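Local structure of terminal oxygenase component of carbazole 1,9a-dioxygenase (Nocardioides aromaticivorans, 3GCF) at residues A38-E43 / L167-R171; F206-F210 / V250-E254; D222-G228 / L372-R378. The protein serves as the terminal oxygenase of carbazole 1,9a-dioxygenase, probably passing electrons from a Rieske [2Fe-2S] cluster to a mononuclear iron where carbazole is dioxygenated. One frame throughout, in Å; residues are numbered along the deposited sequence.

Contact 1: residues A38-E43 / L167-R171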
ATOM      1  N   ALA A  38      18.290 -18.072 -11.472  1.00  9.57           N
ATOM      2  CA  ALA A  38      17.139 -18.118 -10.577  1.00  9.51           C
ATOM      3  C   ALA A  38      17.578 -18.263  -9.127  1.00  9.61           C
ATOM      4  O   ALA A  38      16.970 -17.704  -8.218  1.00 10.77           O
ATOM      5  CB  ALA A  38      16.231 -19.291 -10.954  1.00  8.81           C
ATOM      6  N   ALA A  39      18.645 -19.019  -8.918  1.00  9.17           N
ATOM      7  CA  ALA A  39      19.131 -19.270  -7.576  1.00  9.25           C
ATOM      8  C   ALA A  39      20.487 -19.936  -7.661  1.00  9.56           C
ATOM      9  O   ALA A  39      21.006 -20.172  -8.752  1.00 10.69           O
ATOM     10  CB  ALA A  39      18.155 -20.189  -6.849  1.00  6.89           C
ATOM     11  N   PHE A  40      21.056 -20.241  -6.502  1.00  9.97           N
ATOM     12  CA  PHE A  40      22.335 -20.924  -6.453  1.00 10.62           C
ATOM     13  C   PHE A  40      22.046 -22.398  -6.226  1.00 11.82           C
ATOM     14  O   PHE A  40      21.121 -22.755  -5.493  1.00 12.28           O
ATOM     15  CB  PHE A  40      23.196 -20.344  -5.336  1.00  9.81           C
ATOM     16  CG  PHE A  40      23.711 -18.977  -5.649  1.00 12.03           C
ATOM     17  CD1 PHE A  40      24.826 -18.814  -6.467  1.00  9.75           C
ATOM     18  CD2 PHE A  40      23.031 -17.845  -5.205  1.00  9.67           C
ATOM     19  CE1 PHE A  40      25.255 -17.542  -6.845  1.00 11.89           C
ATOM     20  CE2 PHE A  40      23.452 -16.569  -5.578  1.00 11.82           C
ATOM     21  CZ  PHE A  40      24.564 -16.417  -6.400  1.00 11.27           C
ATOM     22  N   ASP A  41      22.833 -23.249  -6.869  1.00 11.95           N
ATOM     23  CA  ASP A  41      22.647 -24.684  -6.763  1.00 13.95           C
ATOM     24  C   ASP A  41      22.594 -25.197  -5.326  1.00 15.29           C
ATOM     25  O   ASP A  41      21.795 -26.082  -5.005  1.00 14.41           O
ATOM     26  CB  ASP A  41      23.753 -25.409  -7.527  1.00 14.02           C
ATOM     27  CG  ASP A  41      23.460 -26.880  -7.709  1.00 15.58           C
ATOM     28  OD1 ASP A  41      22.377 -27.215  -8.237  1.00 15.63           O
ATOM     29  OD2 ASP A  41      24.310 -27.702  -7.328  1.00 18.07           O
ATOM     30  N   HIS A  42      23.431 -24.643  -4.456  1.00 15.87           N
ATOM     31  CA  HIS A  42      23.459 -25.097  -3.072  1.00 18.53           C
ATOM     32  C   HIS A  42      22.247 -24.695  -2.231  1.00 16.56           C
ATOM     33  O   HIS A  42      22.146 -25.064  -1.067  1.00 15.42           O
ATOM     34  CB  HIS A  42      24.770 -24.656  -2.408  1.00 23.08           C
ATOM     35  CG  HIS A  42      25.973 -25.377  -2.941  1.00 33.38           C
ATOM     36  ND1 HIS A  42      27.255 -25.134  -2.493  1.00 37.01           N
ATOM     37  CD2 HIS A  42      26.084 -26.340  -3.889  1.00 35.20           C
ATOM     38  CE1 HIS A  42      28.102 -25.916  -3.141  1.00 37.74           C
ATOM     39  NE2 HIS A  42      27.416 -26.657  -3.994  1.00 37.75           N
ATOM     40  N   GLU A  43      21.325 -23.949  -2.825  1.00 16.00           N
ATOM     41  CA  GLU A  43      20.112 -23.554  -2.116  1.00 17.63           C
ATOM     42  C   GLU A  43      19.115 -24.706  -2.192  1.00 17.29           C
ATOM     43  O   GLU A  43      18.112 -24.722  -1.480  1.00 16.92           O
ATOM     44  CB  GLU A  43      19.461 -22.329  -2.766  1.00 16.11           C
ATOM     45  CG  GLU A  43      20.196 -21.017  -2.588  1.00 18.02           C
ATOM     46  CD  GLU A  43      19.412 -19.858  -3.182  1.00 18.56           C
ATOM     47  OE1 GLU A  43      18.267 -19.635  -2.746  1.00 20.67           O
ATOM     48  OE2 GLU A  43      19.930 -19.176  -4.087  1.00 18.50           O
ATOM     49  N   LEU A 167      31.359 -18.180  -6.584  1.00 12.11           N
ATOM     50  CA  LEU A 167      30.574 -18.101  -5.361  1.00 11.62           C
ATOM     51  C   LEU A 167      29.849 -16.764  -5.382  1.00 10.89           C
ATOM     52  O   LEU A 167      30.422 -15.750  -5.777  1.00  9.82           O
ATOM     53  CB  LEU A 167      31.491 -18.176  -4.141  1.00  8.96           C
ATOM     54  CG  LEU A 167      32.250 -19.494  -3.974  1.00 10.41           C
ATOM     55  CD1 LEU A 167      33.367 -19.308  -2.960  1.00  9.18           C
ATOM     56  CD2 LEU A 167      31.289 -20.602  -3.543  1.00  5.24           C
ATOM     57  N   GLY A 168      28.587 -16.759  -4.975  1.00 10.37           N
ATOM     58  CA  GLY A 168      27.850 -15.511  -4.972  1.00  9.94           C
ATOM     59  C   GLY A 168      26.645 -15.490  -4.056  1.00 10.21           C
ATOM     60  O   GLY A 168      26.401 -16.424  -3.296  1.00 11.00           O
ATOM     61  N   ILE A 169      25.900 -14.393  -4.122  1.00 10.26           N
ATOM     62  CA  ILE A 169      24.690 -14.221  -3.333  1.00  9.86           C
ATOM     63  C   ILE A 169      23.707 -13.484  -4.216  1.00  8.99           C
ATOM     64  O   ILE A 169      24.075 -12.972  -5.275  1.00  8.71           O
ATOM     65  CB  ILE A 169      24.937 -13.374  -2.067  1.00 10.69           C
ATOM     66  CG1 ILE A 169      25.502 -12.003  -2.461  1.00 11.78           C
ATOM     67  CG2 ILE A 169      25.873 -14.116  -1.116  1.00  7.17           C
ATOM     68  CD1 ILE A 169      25.656 -11.044  -1.313  1.00 10.31           C
ATOM     69  N   ARG A 170      22.452 -13.442  -3.789  1.00 10.58           N
ATOM     70  CA  ARG A 170      21.415 -12.744  -4.534  1.00  8.57           C
ATOM     71  C   ARG A 170      20.535 -12.056  -3.518  1.00  9.18           C
ATOM     72  O   ARG A 170      20.473 -12.477  -2.363  1.00 10.73           O
ATOM     73  CB  ARG A 170      20.581 -13.724  -5.369  1.00  8.71           C
ATOM     74  CG  ARG A 170      19.809 -14.775  -4.562  1.00 10.94           C
ATOM     75  CD  ARG A 170      19.189 -15.822  -5.493  1.00  9.56           C
ATOM     76  NE  ARG A 170      18.451 -16.867  -4.785  1.00  7.54           N
ATOM     77  CZ  ARG A 170      17.145 -16.826  -4.529  1.00 11.09           C
ATOM     78  NH1 ARG A 170      16.409 -15.787  -4.916  1.00  7.94           N
ATOM     79  NH2 ARG A 170      16.565 -17.840  -3.899  1.00  8.45           N
ATOM     80  N   ARG A 171      19.871 -10.992  -3.945  1.00  8.65           N
ATOM     81  CA  ARG A 171      18.979 -10.250  -3.072  1.00  8.69           C
ATOM     82  C   ARG A 171      18.006  -9.500  -3.967  1.00  9.09           C
ATOM     83  O   ARG A 171      18.262  -9.308  -5.158  1.00 10.96           O
ATOM     84  CB  ARG A 171      19.768  -9.257  -2.208  1.00  7.18           C
ATOM     85  CG  ARG A 171      20.133  -7.959  -2.932  1.00  9.75           C
ATOM     86  CD  ARG A 171      21.010  -7.050  -2.080  1.00 10.16           C
ATOM     87  NE  ARG A 171      22.431  -7.343  -2.232  1.00 10.62           N
ATOM     88  CZ  ARG A 171      23.394  -6.736  -1.544  1.00 11.47           C
ATOM     89  NH1 ARG A 171      23.083  -5.807  -0.651  1.00 12.05           N
ATOM     90  NH2 ARG A 171      24.668  -7.045  -1.757  1.00  9.23           N
TER
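Glu43 and Arg170 carry the polar part, reaching toward each other from opposite directions. Arg170 grips the carboxylate side-on: NE donates to Glu43 OE2 at 2.8 Å with an N-H···O angle of 174°, and NH2 to Glu43 OE1 at 2.7 Å. Both oxygens use their syn lone pairs, and the two planes are only 19° apart, the geometry of a paired, nearly coplanar salt bridge. Glu43 OE2 takes a second bond, from Phe40 N at 2.9 Å, arriving from above the carboxylate plane; this ties the carboxylate to its own turn, in which Glu43 N also bonds Phe40 O. Arg170 CG sits between the backbone N and the carbonyl carbon (chi1 62°), and from there the extended chain carries NE to the carboxylate. Its NH1 has a further salt bridge with Glu299.

The contact joins two domains: strand 34-40 lies at an edge of the Rieske-side sheet, with a classic beta bulge at Ala38 and Ala39 opposite Val139, and strand 164-173 is an edge of the sheet in the catalytic, Bet v 1-like part.

The van der Waals contacts centre on Phe40, whose ring lies against peptide atoms of the other strand. Phe40 CZ comes within 3.3 Å of Gly168 C, while Gly168 O stands over one face, offset toward the rim. Ala39 CB makes a looser van der Waals approach to Arg170 NE at 3.9 Å.

Contact 2: residues F206-F210 / V250-E254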
ATOM      1  N   PHE A 206      41.464   3.717  -5.765  1.00 14.14           N
ATOM      2  CA  PHE A 206      40.146   3.820  -6.376  1.00 12.16           C
ATOM      3  C   PHE A 206      39.772   5.242  -6.749  1.00 11.59           C
ATOM      4  O   PHE A 206      39.646   6.108  -5.885  1.00 13.94           O
ATOM      5  CB  PHE A 206      39.108   3.235  -5.415  1.00 12.51           C
ATOM      6  CG  PHE A 206      37.854   2.773  -6.086  1.00 13.47           C
ATOM      7  CD1 PHE A 206      37.881   1.706  -6.979  1.00 14.34           C
ATOM      8  CD2 PHE A 206      36.640   3.398  -5.824  1.00 13.93           C
ATOM      9  CE1 PHE A 206      36.716   1.267  -7.600  1.00 14.97           C
ATOM     10  CE2 PHE A 206      35.468   2.964  -6.443  1.00 14.44           C
ATOM     11  CZ  PHE A 206      35.507   1.899  -7.328  1.00 15.02           C
ATOM     12  N   PRO A 207      39.568   5.496  -8.049  1.00 10.21           N
ATOM     13  CA  PRO A 207      39.210   6.835  -8.517  1.00  9.26           C
ATOM     14  C   PRO A 207      37.747   7.197  -8.281  1.00  9.64           C
ATOM     15  O   PRO A 207      36.931   6.336  -7.956  1.00  9.46           O
ATOM     16  CB  PRO A 207      39.566   6.776  -9.996  1.00  8.53           C
ATOM     17  CG  PRO A 207      39.171   5.378 -10.358  1.00  9.43           C
ATOM     18  CD  PRO A 207      39.692   4.557  -9.181  1.00  9.11           C
ATOM     19  N   TYR A 208      37.429   8.481  -8.434  1.00  8.91           N
ATOM     20  CA  TYR A 208      36.067   8.962  -8.262  1.00 10.69           C
ATOM     21  C   TYR A 208      35.267   8.712  -9.537  1.00 11.38           C
ATOM     22  O   TYR A 208      34.038   8.796  -9.542  1.00 10.75           O
ATOM     23  CB  TYR A 208      36.059  10.460  -7.939  1.00 11.69           C
ATOM     24  CG  TYR A 208      36.693  10.801  -6.612  1.00 14.08           C
ATOM     25  CD1 TYR A 208      36.457  10.014  -5.485  1.00 14.97           C
ATOM     26  CD2 TYR A 208      37.512  11.919  -6.473  1.00 14.60           C
ATOM     27  CE1 TYR A 208      37.019  10.328  -4.253  1.00 14.84           C
ATOM     28  CE2 TYR A 208      38.085  12.243  -5.238  1.00 17.37           C
ATOM     29  CZ  TYR A 208      37.832  11.438  -4.134  1.00 16.36           C
ATOM     30  OH  TYR A 208      38.407  11.721  -2.917  1.00 16.43           O
ATOM     31  N   GLY A 209      35.979   8.410 -10.618  1.00 12.08           N
ATOM     32  CA  GLY A 209      35.327   8.143 -11.885  1.00 13.04           C
ATOM     33  C   GLY A 209      36.304   7.871 -13.016  1.00 12.44           C
ATOM     34  O   GLY A 209      37.499   8.141 -12.894  1.00 13.28           O
ATOM     35  N   PHE A 210      35.791   7.316 -14.110  1.00 11.77           N
ATOM     36  CA  PHE A 210      36.593   7.026 -15.298  1.00 11.52           C
ATOM     37  C   PHE A 210      35.946   7.790 -16.449  1.00 11.80           C
ATOM     38  O   PHE A 210      34.756   7.628 -16.711  1.00 10.69           O
ATOM     39  CB  PHE A 210      36.566   5.533 -15.634  1.00 10.81           C
ATOM     40  CG  PHE A 210      37.284   4.668 -14.641  1.00 12.15           C
ATOM     41  CD1 PHE A 210      38.666   4.502 -14.713  1.00 11.26           C
ATOM     42  CD2 PHE A 210      36.577   3.998 -13.648  1.00 10.17           C
ATOM     43  CE1 PHE A 210      39.334   3.678 -13.811  1.00 12.18           C
ATOM     44  CE2 PHE A 210      37.234   3.172 -12.741  1.00 12.25           C
ATOM     45  CZ  PHE A 210      38.619   3.010 -12.823  1.00 12.24           C
ATOM     46  N   VAL A 250      38.545  19.786  -3.518  1.00 18.53           N
ATOM     47  CA  VAL A 250      37.714  19.568  -2.344  1.00 16.75           C
ATOM     48  C   VAL A 250      37.722  18.121  -1.876  1.00 18.01           C
ATOM     49  O   VAL A 250      37.260  17.817  -0.778  1.00 19.89           O
ATOM     50  CB  VAL A 250      36.250  20.009  -2.608  1.00 15.37           C
ATOM     51  CG1 VAL A 250      36.213  21.500  -2.939  1.00 13.39           C
ATOM     52  CG2 VAL A 250      35.651  19.208  -3.746  1.00 12.46           C
ATOM     53  N   LEU A 251      38.275  17.234  -2.694  1.00 17.94           N
ATOM     54  CA  LEU A 251      38.312  15.819  -2.355  1.00 18.63           C
ATOM     55  C   LEU A 251      39.444  15.142  -3.125  1.00 17.74           C
ATOM     56  O   LEU A 251      39.684  15.463  -4.282  1.00 17.02           O
ATOM     57  CB  LEU A 251      36.972  15.187  -2.746  1.00 21.37           C
ATOM     58  CG  LEU A 251      36.086  14.395  -1.780  1.00 25.93           C
ATOM     59  CD1 LEU A 251      35.925  15.099  -0.441  1.00 24.70           C
ATOM     60  CD2 LEU A 251      34.723  14.210  -2.451  1.00 27.04           C
ATOM     61  N   SER A 252      40.148  14.217  -2.484  1.00 17.35           N
ATOM     62  CA  SER A 252      41.223  13.494  -3.157  1.00 18.67           C
ATOM     63  C   SER A 252      41.317  12.072  -2.624  1.00 18.99           C
ATOM     64  O   SER A 252      41.261  11.844  -1.417  1.00 17.94           O
ATOM     65  CB  SER A 252      42.563  14.209  -2.978  1.00 17.27           C
ATOM     66  OG  SER A 252      42.838  14.428  -1.611  1.00 22.31           O
ATOM     67  N   ALA A 253      41.446  11.113  -3.534  1.00 19.21           N
ATOM     68  CA  ALA A 253      41.537   9.717  -3.143  1.00 20.31           C
ATOM     69  C   ALA A 253      42.903   9.461  -2.530  1.00 20.56           C
ATOM     70  O   ALA A 253      43.854  10.194  -2.782  1.00 20.98           O
ATOM     71  CB  ALA A 253      41.322   8.813  -4.357  1.00 21.07           C
ATOM     72  N   GLU A 254      42.997   8.417  -1.723  1.00 21.90           N
ATOM     73  CA  GLU A 254      44.257   8.083  -1.091  1.00 24.62           C
ATOM     74  C   GLU A 254      45.119   7.260  -2.045  1.00 23.93           C
ATOM     75  O   GLU A 254      44.764   6.145  -2.417  1.00 21.54           O
ATOM     76  CB  GLU A 254      44.012   7.295   0.199  1.00 28.29           C
ATOM     77  CG  GLU A 254      45.265   7.081   1.037  1.00 35.47           C
ATOM     78  CD  GLU A 254      45.572   8.253   1.955  1.00 38.98           C
ATOM     79  OE1 GLU A 254      45.416   9.417   1.524  1.00 39.79           O
ATOM     80  OE2 GLU A 254      45.977   8.007   3.114  1.00 42.16           O
TER
HETATM   81  O   HOH W   1      42.249   4.969  -3.038  1.00 16.49           O
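Tyr208, beside strand 209-212, reaches across to the end of strand 248-252 and the residue after it; these are the outer strands of a three-stranded antiparallel sheet. In that sheet strand 237-245 lies between them, and no direct hydrogen bond joins the two segments. A classic beta bulge sets Val250 and Leu251 opposite the single residue Ala243.

From CB, which points toward residues 250-254, the tyrosine sets its CG anti to the carbonyl carbon (chi1 -65°), sending the ring across to the partner backbone. At the ring's far end Tyr208 CE2 meets Leu251 O at 3.7 Å, with that oxygen near the ring plane at the edge, and lies 4.0 Å from Leu251 CB. Tyr208 CZ comes to 3.7 Å from Ala253 N. The phenolic OH, at the tip, reaches the peptide backbone of Ser252, whose N lies in the ring plane at the edge. Tyr208 OH is 3.1 Å from Ser252 N and 3.2 Å from Ser252 O, but neither pair has the angles of a hydrogen bond. Leu251 CG lies 3.7 Å from Tyr208 OH, in van der Waals contact. Replacing Tyr208 with an alanine would probably open a gap beside Leu251 and Ala253, leaving the Leu251 side chain without the ring end it packs on.

Leu251 also packs on Phe89 of a second subunit. On the other segment, the Phe206 ring lies close to the iron ligand His193, and meets Phe333 with planes at about 90°. The remaining links are a side-chain-to-backbone touch, Ala253 CB to Phe206 O at 3.5 Å, and a water that accepts from Phe206 N while donating to Glu254 O, at 2.8 Å from that oxygen.

Contact 3: residues D222-G228 / L372-R378; sequences DENWPKG and LASERGR
Lys227 NZ donates twice within its own loop: to Asn224 O at 2.7 Å and to Asp222 OD1 at 3.1 Å. The chain runs extended to CE and turns at its last torsion, which lays CE over the indole of Trp225 and swings NZ to these acceptors. Across the contact Arg376 NH2 makes a salt bridge to Asp222 OD2 at 2.7 Å, though as a hydrogen bond it is weak, with an angle of 116°. The carboxylate and guanidinium planes stand 72° apart, Asp222 OD1 over a guanidinium face. Asp222 thus probably offsets the like charges of Lys227 NZ and Arg376 NH1, 4.2 Å apart.

The network pins the loop between strands 218-221 and 228-231, an edge hairpin of the catalytic-domain sheet, to the C-terminal end of helix 364-376, just before Gly377, the first residue with non-helical backbone angles.

Trp225 is sandwiched: Lys227 CE lies over the centre of one face, and the Arg378 guanidinium stacks on the opposite one at 23°, its NH2, salt-bridged to Glu153, near the rim. At the indole edge Trp225 CH2 meets Arg376 O at 3.4 Å. Leu372 CD2 packs on the backbone of Gly228, 3.5 Å from Gly228 N.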
ATOM      1  N   ASP A 222      29.040  -7.334 -31.452  1.00 23.27           N
ATOM      2  CA  ASP A 222      27.757  -7.703 -32.026  1.00 25.12           C
ATOM      3  C   ASP A 222      27.908  -8.693 -33.179  1.00 26.71           C
ATOM      4  O   ASP A 222      27.190  -8.627 -34.173  1.00 26.78           O
ATOM      5  CB  ASP A 222      27.043  -6.430 -32.486  1.00 25.03           C
ATOM      6  CG  ASP A 222      25.660  -6.695 -33.032  1.00 26.92           C
ATOM      7  OD1 ASP A 222      25.032  -7.693 -32.618  1.00 28.53           O
ATOM      8  OD2 ASP A 222      25.198  -5.890 -33.869  1.00 26.71           O
ATOM      9  N   GLU A 223      28.853  -9.612 -33.033  1.00 28.75           N
ATOM     10  CA  GLU A 223      29.105 -10.632 -34.043  1.00 31.94           C
ATOM     11  C   GLU A 223      28.857 -11.984 -33.387  1.00 31.87           C
ATOM     12  O   GLU A 223      29.710 -12.491 -32.661  1.00 33.01           O
ATOM     13  CB  GLU A 223      30.554 -10.546 -34.527  1.00 35.85           C
ATOM     14  CG  GLU A 223      30.859 -11.422 -35.730  1.00 43.01           C
ATOM     15  CD  GLU A 223      32.319 -11.359 -36.145  1.00 47.82           C
ATOM     16  OE1 GLU A 223      33.184 -11.847 -35.380  1.00 49.16           O
ATOM     17  OE2 GLU A 223      32.599 -10.815 -37.240  1.00 50.28           O
ATOM     18  N   ASN A 224      27.694 -12.572 -33.646  1.00 32.03           N
ATOM     19  CA  ASN A 224      27.343 -13.854 -33.035  1.00 32.81           C
ATOM     20  C   ASN A 224      27.062 -13.570 -31.561  1.00 31.06           C
ATOM     21  O   ASN A 224      26.733 -12.438 -31.200  1.00 33.62           O
ATOM     22  CB  ASN A 224      28.497 -14.859 -33.165  1.00 34.99           C
ATOM     23  CG  ASN A 224      28.698 -15.346 -34.593  1.00 37.66           C
ATOM     24  OD1 ASN A 224      29.777 -15.820 -34.948  1.00 38.61           O
ATOM     25  ND2 ASN A 224      27.654 -15.245 -35.414  1.00 38.06           N
ATOM     26  N   TRP A 225      27.187 -14.586 -30.715  1.00 26.48           N
ATOM     27  CA  TRP A 225      26.944 -14.415 -29.287  1.00 22.57           C
ATOM     28  C   TRP A 225      28.139 -14.895 -28.473  1.00 20.02           C
ATOM     29  O   TRP A 225      28.896 -15.751 -28.918  1.00 20.36           O
ATOM     30  CB  TRP A 225      25.690 -15.184 -28.859  1.00 20.68           C
ATOM     31  CG  TRP A 225      24.434 -14.754 -29.555  1.00 17.96           C
ATOM     32  CD1 TRP A 225      23.926 -15.255 -30.722  1.00 19.08           C
ATOM     33  CD2 TRP A 225      23.521 -13.734 -29.126  1.00 17.89           C
ATOM     34  NE1 TRP A 225      22.752 -14.611 -31.044  1.00 18.84           N
ATOM     35  CE2 TRP A 225      22.481 -13.674 -30.082  1.00 18.11           C
ATOM     36  CE3 TRP A 225      23.482 -12.864 -28.030  1.00 15.95           C
ATOM     37  CZ2 TRP A 225      21.411 -12.778 -29.972  1.00 17.97           C
ATOM     38  CZ3 TRP A 225      22.419 -11.971 -27.922  1.00 17.50           C
ATOM     39  CH2 TRP A 225      21.397 -11.938 -28.889  1.00 17.17           C
ATOM     40  N   PRO A 226      28.319 -14.352 -27.258  1.00 17.99           N
ATOM     41  CA  PRO A 226      27.475 -13.335 -26.616  1.00 17.19           C
ATOM     42  C   PRO A 226      27.679 -11.928 -27.175  1.00 15.48           C
ATOM     43  O   PRO A 226      28.701 -11.640 -27.790  1.00 16.47           O
ATOM     44  CB  PRO A 226      27.887 -13.432 -25.148  1.00 15.65           C
ATOM     45  CG  PRO A 226      29.347 -13.759 -25.250  1.00 15.78           C
ATOM     46  CD  PRO A 226      29.371 -14.816 -26.334  1.00 16.54           C
ATOM     47  N   LYS A 227      26.702 -11.054 -26.956  1.00 13.11           N
ATOM     48  CA  LYS A 227      26.798  -9.684 -27.437  1.00 12.81           C
ATOM     49  C   LYS A 227      26.842  -8.733 -26.250  1.00 14.11           C
ATOM     50  O   LYS A 227      26.159  -8.953 -25.242  1.00 14.50           O
ATOM     51  CB  LYS A 227      25.600  -9.337 -28.321  1.00 12.86           C
ATOM     52  CG  LYS A 227      25.426 -10.218 -29.550  1.00 12.58           C
ATOM     53  CD  LYS A 227      24.166  -9.817 -30.318  1.00 14.77           C
ATOM     54  CE  LYS A 227      23.898 -10.747 -31.501  1.00 18.94           C
ATOM     55  NZ  LYS A 227      25.011 -10.746 -32.503  1.00 18.63           N
ATOM     56  N   GLY A 228      27.646  -7.681 -26.365  1.00 12.21           N
ATOM     57  CA  GLY A 228      27.746  -6.723 -25.286  1.00 11.63           C
ATOM     58  C   GLY A 228      28.622  -5.528 -25.599  1.00 12.98           C
ATOM     59  O   GLY A 228      29.102  -5.362 -26.719  1.00 13.48           O
ATOM     60  N   LEU A 372      22.213  -1.639 -28.435  1.00 14.56           N
ATOM     61  CA  LEU A 372      22.483  -3.036 -28.736  1.00 15.67           C
ATOM     62  C   LEU A 372      21.378  -3.944 -28.193  1.00 15.44           C
ATOM     63  O   LEU A 372      20.981  -4.906 -28.847  1.00 15.80           O
ATOM     64  CB  LEU A 372      23.825  -3.448 -28.135  1.00 15.57           C
ATOM     65  CG  LEU A 372      24.221  -4.911 -28.341  1.00 18.41           C
ATOM     66  CD1 LEU A 372      24.566  -5.151 -29.810  1.00 17.80           C
ATOM     67  CD2 LEU A 372      25.407  -5.244 -27.449  1.00 16.32           C
ATOM     68  N   ALA A 373      20.882  -3.630 -27.001  1.00 15.29           N
ATOM     69  CA  ALA A 373      19.831  -4.426 -26.374  1.00 15.77           C
ATOM     70  C   ALA A 373      18.508  -4.279 -27.123  1.00 16.17           C
ATOM     71  O   ALA A 373      17.781  -5.251 -27.315  1.00 16.12           O
ATOM     72  CB  ALA A 373      19.661  -4.010 -24.917  1.00 13.55           C
ATOM     73  N   SER A 374      18.200  -3.059 -27.540  1.00 16.19           N
ATOM     74  CA  SER A 374      16.975  -2.800 -28.274  1.00 18.10           C
ATOM     75  C   SER A 374      16.995  -3.558 -29.600  1.00 20.22           C
ATOM     76  O   SER A 374      15.970  -4.077 -30.040  1.00 22.05           O
ATOM     77  CB  SER A 374      16.831  -1.299 -28.530  1.00 17.35           C
ATOM     78  OG  SER A 374      15.663  -1.007 -29.274  1.00 18.63           O
ATOM     79  N   GLU A 375      18.168  -3.637 -30.221  1.00 20.57           N
ATOM     80  CA  GLU A 375      18.311  -4.327 -31.502  1.00 21.94           C
ATOM     81  C   GLU A 375      18.515  -5.836 -31.401  1.00 21.37           C
ATOM     82  O   GLU A 375      18.134  -6.569 -32.309  1.00 22.16           O
ATOM     83  CB  GLU A 375      19.495  -3.758 -32.294  1.00 22.04           C
ATOM     84  CG  GLU A 375      19.532  -2.249 -32.414  1.00 27.30           C
ATOM     85  CD  GLU A 375      20.799  -1.756 -33.104  1.00 31.79           C
ATOM     86  OE1 GLU A 375      21.890  -2.312 -32.822  1.00 33.74           O
ATOM     87  OE2 GLU A 375      20.707  -0.807 -33.915  1.00 31.33           O
ATOM     88  N   ARG A 376      19.107  -6.310 -30.309  1.00 20.91           N
ATOM     89  CA  ARG A 376      19.384  -7.737 -30.192  1.00 21.78           C
ATOM     90  C   ARG A 376      18.638  -8.538 -29.130  1.00 21.96           C
ATOM     91  O   ARG A 376      18.742  -9.766 -29.113  1.00 20.54           O
ATOM     92  CB  ARG A 376      20.887  -7.943 -30.007  1.00 23.55           C
ATOM     93  CG  ARG A 376      21.739  -7.256 -31.057  1.00 27.75           C
ATOM     94  CD  ARG A 376      21.650  -7.946 -32.406  1.00 30.41           C
ATOM     95  NE  ARG A 376      22.379  -7.196 -33.423  1.00 36.42           N
ATOM     96  CZ  ARG A 376      22.646  -7.646 -34.646  1.00 40.28           C
ATOM     97  NH1 ARG A 376      22.246  -8.857 -35.018  1.00 40.78           N
ATOM     98  NH2 ARG A 376      23.309  -6.879 -35.504  1.00 40.91           N
ATOM     99  N   GLY A 377      17.917  -7.870 -28.233  1.00 20.80           N
ATOM    100  CA  GLY A 377      17.172  -8.614 -27.229  1.00 21.45           C
ATOM    101  C   GLY A 377      16.304  -9.604 -27.984  1.00 21.22           C
ATOM    102  O   GLY A 377      15.545  -9.202 -28.855  1.00 22.18           O
ATOM    103  N   ARG A 378      16.410 -10.893 -27.675  1.00 22.38           N
ATOM    104  CA  ARG A 378      15.632 -11.900 -28.395  1.00 23.04           C
ATOM    105  C   ARG A 378      14.120 -11.772 -28.270  1.00 24.10           C
ATOM    106  O   ARG A 378      13.390 -12.091 -29.205  1.00 28.04           O
ATOM    107  CB  ARG A 378      16.060 -13.303 -27.975  1.00 22.32           C
ATOM    108  CG  ARG A 378      17.387 -13.752 -28.564  1.00 22.95           C
ATOM    109  CD  ARG A 378      17.824 -15.024 -27.878  1.00 25.45           C
ATOM    110  NE  ARG A 378      19.148 -15.486 -28.276  1.00 24.83           N
ATOM    111  CZ  ARG A 378      19.388 -16.258 -29.328  1.00 25.63           C
ATOM    112  NH1 ARG A 378      18.390 -16.656 -30.107  1.00 25.37           N
ATOM    113  NH2 ARG A 378      20.623 -16.660 -29.581  1.00 25.23           N
TER

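How the contacts relate
Along the chain contact 1 closes before either of the others opens, whereas contacts 2 and 3 cross, their segments alternating. None touches another: centre to centre, contact 1 lies about 33 Å from contact 2 and about 26 Å from contact 3, and contact 2 lies about 34 Å from contact 3. The seven-stranded antiparallel sheet of the catalytic part relates two of them, since contact 1 uses its edge strand 164-173 and contact 3 the loop joining 218-221 and 228-231 at the other edge. Contacts 1 and 3 thus attach the Rieske domain and the C-terminal helix to opposite edges of the large sheet, while contact 2 ties together a separate three-stranded sheet near the mononuclear iron.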